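PDB 4W9R: esterase from Capnocytophaga ochracea, which is of unknown function but, as a putative esterase with an alpha/beta-hydrolase sheet, probably cleaves ester bonds in a substrate not yet identified. Local coordinates for residues 229-241 with 262-274. Numbering follows the deposited sequence.
Sequences LDMCFDIYKPIGG and KYNTIYKQLGVKK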
loop_
_atom_site.group_PDB
_atom_site.type_symbol
_atom_site.label_atom_id
_atom_site.label_comp_id
_atom_site.label_asym_id
_atom_site.label_seq_id
_atom_site.Cartn_x
_atom_site.Cartn_y
_atom_site.Cartn_z
ATOM N N LEU B 229 2.052 -7.728 -6.357
ATOM C CA LEU B 229 2.970 -7.084 -7.291
ATOM C C LEU B 229 4.415 -7.480 -7.017
ATOM O O LEU B 229 5.205 -7.659 -7.942
ATOM C CB LEU B 229 2.829 -5.564 -7.219
ATOM C CG LEU B 229 1.499 -4.972 -7.679
ATOM C CD1 LEU B 229 1.478 -3.477 -7.422
ATOM C CD2 LEU B 229 1.259 -5.275 -9.151
ATOM N N ASP B 230 4.751 -7.614 -5.738
ATOM C CA ASP B 230 6.106 -7.958 -5.331
ATOM C C ASP B 230 6.520 -9.330 -5.849
ATOM O O ASP B 230 7.604 -9.490 -6.409
ATOM C CB ASP B 230 6.229 -7.924 -3.807
ATOM C CG ASP B 230 7.628 -8.261 -3.329
ATOM O OD1 ASP B 230 8.595 -7.668 -3.853
ATOM O OD2 ASP B 230 7.761 -9.124 -2.433
HETATM N N MSE B 231 5.647 -10.315 -5.665
HETATM C CA MSE B 231 5.966 -11.697 -6.009
HETATM C C MSE B 231 5.856 -11.984 -7.502
HETATM O O MSE B 231 6.655 -12.742 -8.053
HETATM C CB MSE B 231 5.057 -12.649 -5.235
HETATM C CG MSE B 231 5.332 -12.671 -3.743
HETATM SE SE MSE B 231 4.072 -13.793 -2.780
HETATM C CE MSE B 231 2.444 -12.858 -3.274
ATOM N N CYS B 232 4.865 -11.384 -8.149
ATOM C CA CYS B 232 4.625 -11.620 -9.568
ATOM C C CYS B 232 5.778 -11.102 -10.426
ATOM O O CYS B 232 6.222 -11.770 -11.360
ATOM C CB CYS B 232 3.311 -10.966 -9.999
ATOM S SG CYS B 232 2.883 -11.213 -11.735
ATOM N N PHE B 233 6.256 -9.906 -10.098
ATOM C CA PHE B 233 7.322 -9.257 -10.852
ATOM C C PHE B 233 8.712 -9.521 -10.273
ATOM O O PHE B 233 9.696 -8.942 -10.729
ATOM C CB PHE B 233 7.065 -7.754 -10.930
ATOM C CG PHE B 233 5.904 -7.388 -11.808
ATOM C CD1 PHE B 233 4.636 -7.233 -11.275
ATOM C CD2 PHE B 233 6.081 -7.211 -13.171
ATOM C CE1 PHE B 233 3.565 -6.901 -12.084
ATOM C CE2 PHE B 233 5.014 -6.881 -13.985
ATOM C CZ PHE B 233 3.755 -6.724 -13.440
ATOM N N ASP B 234 8.778 -10.382 -9.260
ATOM C CA ASP B 234 10.005 -10.632 -8.501
ATOM C C ASP B 234 11.236 -10.948 -9.357
ATOM O O ASP B 234 12.357 -10.591 -8.991
ATOM C CB ASP B 234 9.773 -11.775 -7.511
ATOM C CG ASP B 234 10.960 -12.005 -6.599
ATOM O OD1 ASP B 234 11.140 -11.216 -5.647
ATOM O OD2 ASP B 234 11.712 -12.976 -6.831
ATOM N N ILE B 235 11.030 -11.614 -10.488
ATOM C CA ILE B 235 12.134 -11.987 -11.369
ATOM C C ILE B 235 12.849 -10.756 -11.942
ATOM O O ILE B 235 14.009 -10.833 -12.350
ATOM C CB ILE B 235 11.640 -12.889 -12.530
ATOM C CG1 ILE B 235 12.818 -13.543 -13.258
ATOM C CG2 ILE B 235 10.767 -12.104 -13.498
ATOM C CD1 ILE B 235 13.689 -14.400 -12.364
ATOM N N TYR B 236 12.159 -9.620 -11.949
ATOM C CA TYR B 236 12.705 -8.385 -12.505
ATOM C C TYR B 236 13.720 -7.743 -11.561
ATOM O O TYR B 236 14.543 -6.933 -11.985
ATOM C CB TYR B 236 11.574 -7.399 -12.809
ATOM C CG TYR B 236 11.979 -6.191 -13.627
ATOM C CD1 TYR B 236 12.408 -5.020 -13.013
ATOM C CD2 TYR B 236 11.911 -6.215 -15.014
ATOM C CE1 TYR B 236 12.773 -3.913 -13.758
ATOM C CE2 TYR B 236 12.270 -5.111 -15.767
ATOM C CZ TYR B 236 12.700 -3.963 -15.134
ATOM O OH TYR B 236 13.059 -2.864 -15.880
ATOM N N LYS B 237 13.651 -8.113 -10.284
ATOM C CA LYS B 237 14.520 -7.537 -9.260
ATOM C C LYS B 237 16.000 -7.704 -9.592
ATOM O O LYS B 237 16.395 -8.685 -10.222
ATOM C CB LYS B 237 14.232 -8.167 -7.892
ATOM C CG LYS B 237 12.980 -7.651 -7.198
ATOM C CD LYS B 237 12.875 -8.219 -5.788
ATOM C CE LYS B 237 11.610 -7.752 -5.081
ATOM N NZ LYS B 237 10.372 -8.279 -5.720
ATOM N N PRO B 238 16.824 -6.732 -9.172
ATOM C CA PRO B 238 18.279 -6.833 -9.308
ATOM C C PRO B 238 18.836 -8.000 -8.501
ATOM O O PRO B 238 18.177 -8.468 -7.573
ATOM C CB PRO B 238 18.780 -5.496 -8.752
ATOM C CG PRO B 238 17.615 -4.570 -8.874
ATOM C CD PRO B 238 16.411 -5.427 -8.630
ATOM N N ILE B 239 20.033 -8.458 -8.846
ATOM C CA ILE B 239 20.654 -9.557 -8.120
ATOM C C ILE B 239 21.270 -9.045 -6.824
ATOM O O ILE B 239 22.145 -8.178 -6.841
ATOM C CB ILE B 239 21.735 -10.256 -8.963
ATOM C CG1 ILE B 239 21.147 -10.733 -10.292
ATOM C CG2 ILE B 239 22.340 -11.422 -8.198
ATOM C CD1 ILE B 239 22.155 -11.401 -11.200
ATOM N N GLY B 240 20.809 -9.589 -5.702
ATOM C CA GLY B 240 21.259 -9.145 -4.396
ATOM C C GLY B 240 22.514 -9.857 -3.935
ATOM O O GLY B 240 22.917 -10.862 -4.521
ATOM N N GLY B 241 23.130 -9.333 -2.880
ATOM C CA GLY B 241 24.353 -9.898 -2.342
ATOM C C GLY B 241 24.172 -11.319 -1.849
ATOM O O GLY B 241 25.046 -12.165 -2.034
ATOM N N LYS B 262 18.157 -15.631 -16.275
ATOM C CA LYS B 262 17.380 -14.662 -15.513
ATOM C C LYS B 262 16.663 -13.679 -16.431
ATOM O O LYS B 262 15.462 -13.458 -16.298
ATOM C CB LYS B 262 18.273 -13.900 -14.534
ATOM C CG LYS B 262 17.550 -12.797 -13.773
ATOM C CD LYS B 262 18.482 -12.084 -12.807
ATOM C CE LYS B 262 17.793 -10.905 -12.134
ATOM N NZ LYS B 262 16.655 -11.330 -11.271
ATOM N N TYR B 263 17.403 -13.101 -17.369
ATOM C CA TYR B 263 16.831 -12.110 -18.271
ATOM C C TYR B 263 15.951 -12.753 -19.339
ATOM O O TYR B 263 15.060 -12.104 -19.888
ATOM C CB TYR B 263 17.943 -11.273 -18.906
ATOM C CG TYR B 263 18.416 -10.165 -17.994
ATOM C CD1 TYR B 263 19.258 -10.434 -16.923
ATOM C CD2 TYR B 263 17.999 -8.854 -18.188
ATOM C CE1 TYR B 263 19.683 -9.425 -16.077
ATOM C CE2 TYR B 263 18.419 -7.840 -17.350
ATOM C CZ TYR B 263 19.261 -8.131 -16.297
ATOM O OH TYR B 263 19.682 -7.123 -15.458
ATOM N N ASN B 264 16.192 -14.029 -19.623
ATOM C CA ASN B 264 15.298 -14.785 -20.492
ATOM C C ASN B 264 13.977 -15.058 -19.786
ATOM O O ASN B 264 12.907 -14.957 -20.386
ATOM C CB ASN B 264 15.943 -16.102 -20.932
ATOM C CG ASN B 264 17.012 -15.903 -21.985
ATOM O OD1 ASN B 264 17.013 -14.905 -22.706
ATOM N ND2 ASN B 264 17.928 -16.860 -22.085
ATOM N N THR B 265 14.063 -15.404 -18.504
ATOM C CA THR B 265 12.883 -15.654 -17.688
ATOM C C THR B 265 12.057 -14.380 -17.538
ATOM O O THR B 265 10.825 -14.422 -17.531
ATOM C CB THR B 265 13.268 -16.189 -16.294
ATOM O OG1 THR B 265 14.015 -17.403 -16.439
ATOM C CG2 THR B 265 12.026 -16.462 -15.459
ATOM N N ILE B 266 12.744 -13.246 -17.424
ATOM C CA ILE B 266 12.079 -11.951 -17.369
ATOM C C ILE B 266 11.236 -11.733 -18.622
ATOM O O ILE B 266 10.082 -11.316 -18.538
ATOM C CB ILE B 266 13.091 -10.794 -17.219
ATOM C CG1 ILE B 266 13.761 -10.843 -15.846
ATOM C CG2 ILE B 266 12.406 -9.450 -17.404
ATOM C CD1 ILE B 266 14.797 -9.760 -15.637
ATOM N N TYR B 267 11.807 -12.039 -19.783
ATOM C CA TYR B 267 11.089 -11.864 -21.040
ATOM C C TYR B 267 9.928 -12.845 -21.172
ATOM O O TYR B 267 8.882 -12.505 -21.720
ATOM C CB TYR B 267 12.034 -12.022 -22.233
ATOM C CG TYR B 267 11.329 -11.906 -23.565
ATOM C CD1 TYR B 267 10.892 -10.675 -24.034
ATOM C CD2 TYR B 267 11.094 -13.027 -24.351
ATOM C CE1 TYR B 267 10.242 -10.561 -25.250
ATOM C CE2 TYR B 267 10.444 -12.924 -25.569
ATOM C CZ TYR B 267 10.022 -11.687 -26.013
ATOM O OH TYR B 267 9.376 -11.576 -27.223
ATOM N N LYS B 268 10.115 -14.060 -20.670
ATOM C CA LYS B 268 9.081 -15.082 -20.769
ATOM C C LYS B 268 7.877 -14.750 -19.886
ATOM O O LYS B 268 6.734 -14.792 -20.340
ATOM C CB LYS B 268 9.646 -16.456 -20.396
ATOM C CG LYS B 268 8.674 -17.603 -20.625
ATOM C CD LYS B 268 9.348 -18.952 -20.432
ATOM C CE LYS B 268 8.409 -20.093 -20.797
ATOM N NZ LYS B 268 9.072 -21.422 -20.687
ATOM N N GLN B 269 8.139 -14.433 -18.620
ATOM C CA GLN B 269 7.071 -14.129 -17.674
ATOM C C GLN B 269 6.489 -12.725 -17.839
ATOM O O GLN B 269 5.269 -12.553 -17.870
ATOM C CB GLN B 269 7.576 -14.300 -16.240
ATOM C CG GLN B 269 8.193 -15.655 -15.948
ATOM C CD GLN B 269 8.539 -15.827 -14.482
ATOM O OE1 GLN B 269 8.412 -14.894 -13.689
ATOM N NE2 GLN B 269 8.979 -17.025 -14.114
ATOM N N LEU B 270 7.359 -11.724 -17.930
ATOM C CA LEU B 270 6.916 -10.330 -17.940
ATOM C C LEU B 270 6.700 -9.759 -19.342
ATOM O O LEU B 270 6.164 -8.662 -19.491
ATOM C CB LEU B 270 7.917 -9.455 -17.179
ATOM C CG LEU B 270 7.759 -9.331 -15.660
ATOM C CD1 LEU B 270 7.709 -10.686 -14.973
ATOM C CD2 LEU B 270 8.889 -8.488 -15.092
ATOM N N GLY B 271 7.116 -10.501 -20.362
ATOM C CA GLY B 271 6.932 -10.073 -21.739
ATOM C C GLY B 271 7.735 -8.855 -22.167
ATOM O O GLY B 271 7.471 -8.277 -23.222
ATOM N N VAL B 272 8.715 -8.461 -21.359
ATOM C CA VAL B 272 9.553 -7.311 -21.691
ATOM C C VAL B 272 11.029 -7.690 -21.787
ATOM O O VAL B 272 11.487 -8.632 -21.137
ATOM C CB VAL B 272 9.401 -6.178 -20.653
ATOM C CG1 VAL B 272 7.977 -5.647 -20.648
ATOM C CG2 VAL B 272 9.800 -6.661 -19.266
ATOM N N LYS B 273 11.772 -6.944 -22.596
ATOM C CA LYS B 273 13.205 -7.170 -22.731
ATOM C C LYS B 273 13.955 -6.143 -21.893
ATOM O O LYS B 273 13.974 -4.956 -22.220
ATOM C CB LYS B 273 13.640 -7.076 -24.195
ATOM C CG LYS B 273 12.900 -8.015 -25.136
ATOM C CD LYS B 273 13.229 -7.704 -26.590
ATOM C CE LYS B 273 12.471 -8.616 -27.544
ATOM N NZ LYS B 273 12.861 -10.045 -27.385
ATOM N N LYS B 274 14.578 -6.605 -20.816
ATOM C CA LYS B 274 15.265 -5.705 -19.901
ATOM C C LYS B 274 16.740 -5.575 -20.250
ATOM O O LYS B 274 17.463 -6.569 -20.307
ATOM C CB LYS B 274 15.114 -6.187 -18.456
ATOM C CG LYS B 274 15.816 -5.295 -17.440
ATOM C CD LYS B 274 15.675 -5.827 -16.024
ATOM C CE LYS B 274 16.274 -4.856 -15.016
ATOM N NZ LYS B 274 16.092 -5.314 -13.612
HETATM O O HOH W 1 17.608 -7.313 -12.672
HETATM O O HOH W 2 16.873 -11.034 -8.340
#
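Lys274 lies across one face of the Tyr236 ring. Its CB just reaches CE2 and CG approaches the same corner; CD sits over the rim, 3.5 Å from CE2 of Tyr236, in a CH-pi contact. CE then passes above CZ and CE1, and the ammonium ends over the face, with NZ 3.8 Å from the Tyr236 ring centroid, a cation-pi contact. Because every torsion of the lysine from chi1 (180°) onward is near anti, the straight chain carries NZ on to the backbone, where it donates to Tyr236 O at 2.8 Å, almost in line with the carbonyl. The same nitrogen donates to a water lying near Lys237 O. A leucine in place of Tyr236 would probably cost Lys274 the aromatic face, leaving its ammonium with the carbonyl and water but without the pi cloud.

Lys262 grips the same turn by the carbonyls flanking that of Tyr236. Bent at chi4 (64°), it brings NZ to 2.9 Å from both Ile235 O, met from above the carbonyl plane, and Lys237 O, met nearly head-on. Ile235 itself packs CG1 on Thr265 CG2 at 3.7 Å and CG2 on Leu270 CD1, while the other methyl of Leu270, CD2, rests against both Tyr236 CB and the edge of the Phe233 ring.

The short 3-10 turn after helix 217-232 is clamped to the last turns of helix 255-270 and the loop that follows. Phe233 and Tyr236 also touch Pro64, Cys232 reaches Phe172 of strand 171-180, and helix 278-290 adds Asp280 beside Lys262. The contact ties the sheet region to the C-terminal helices.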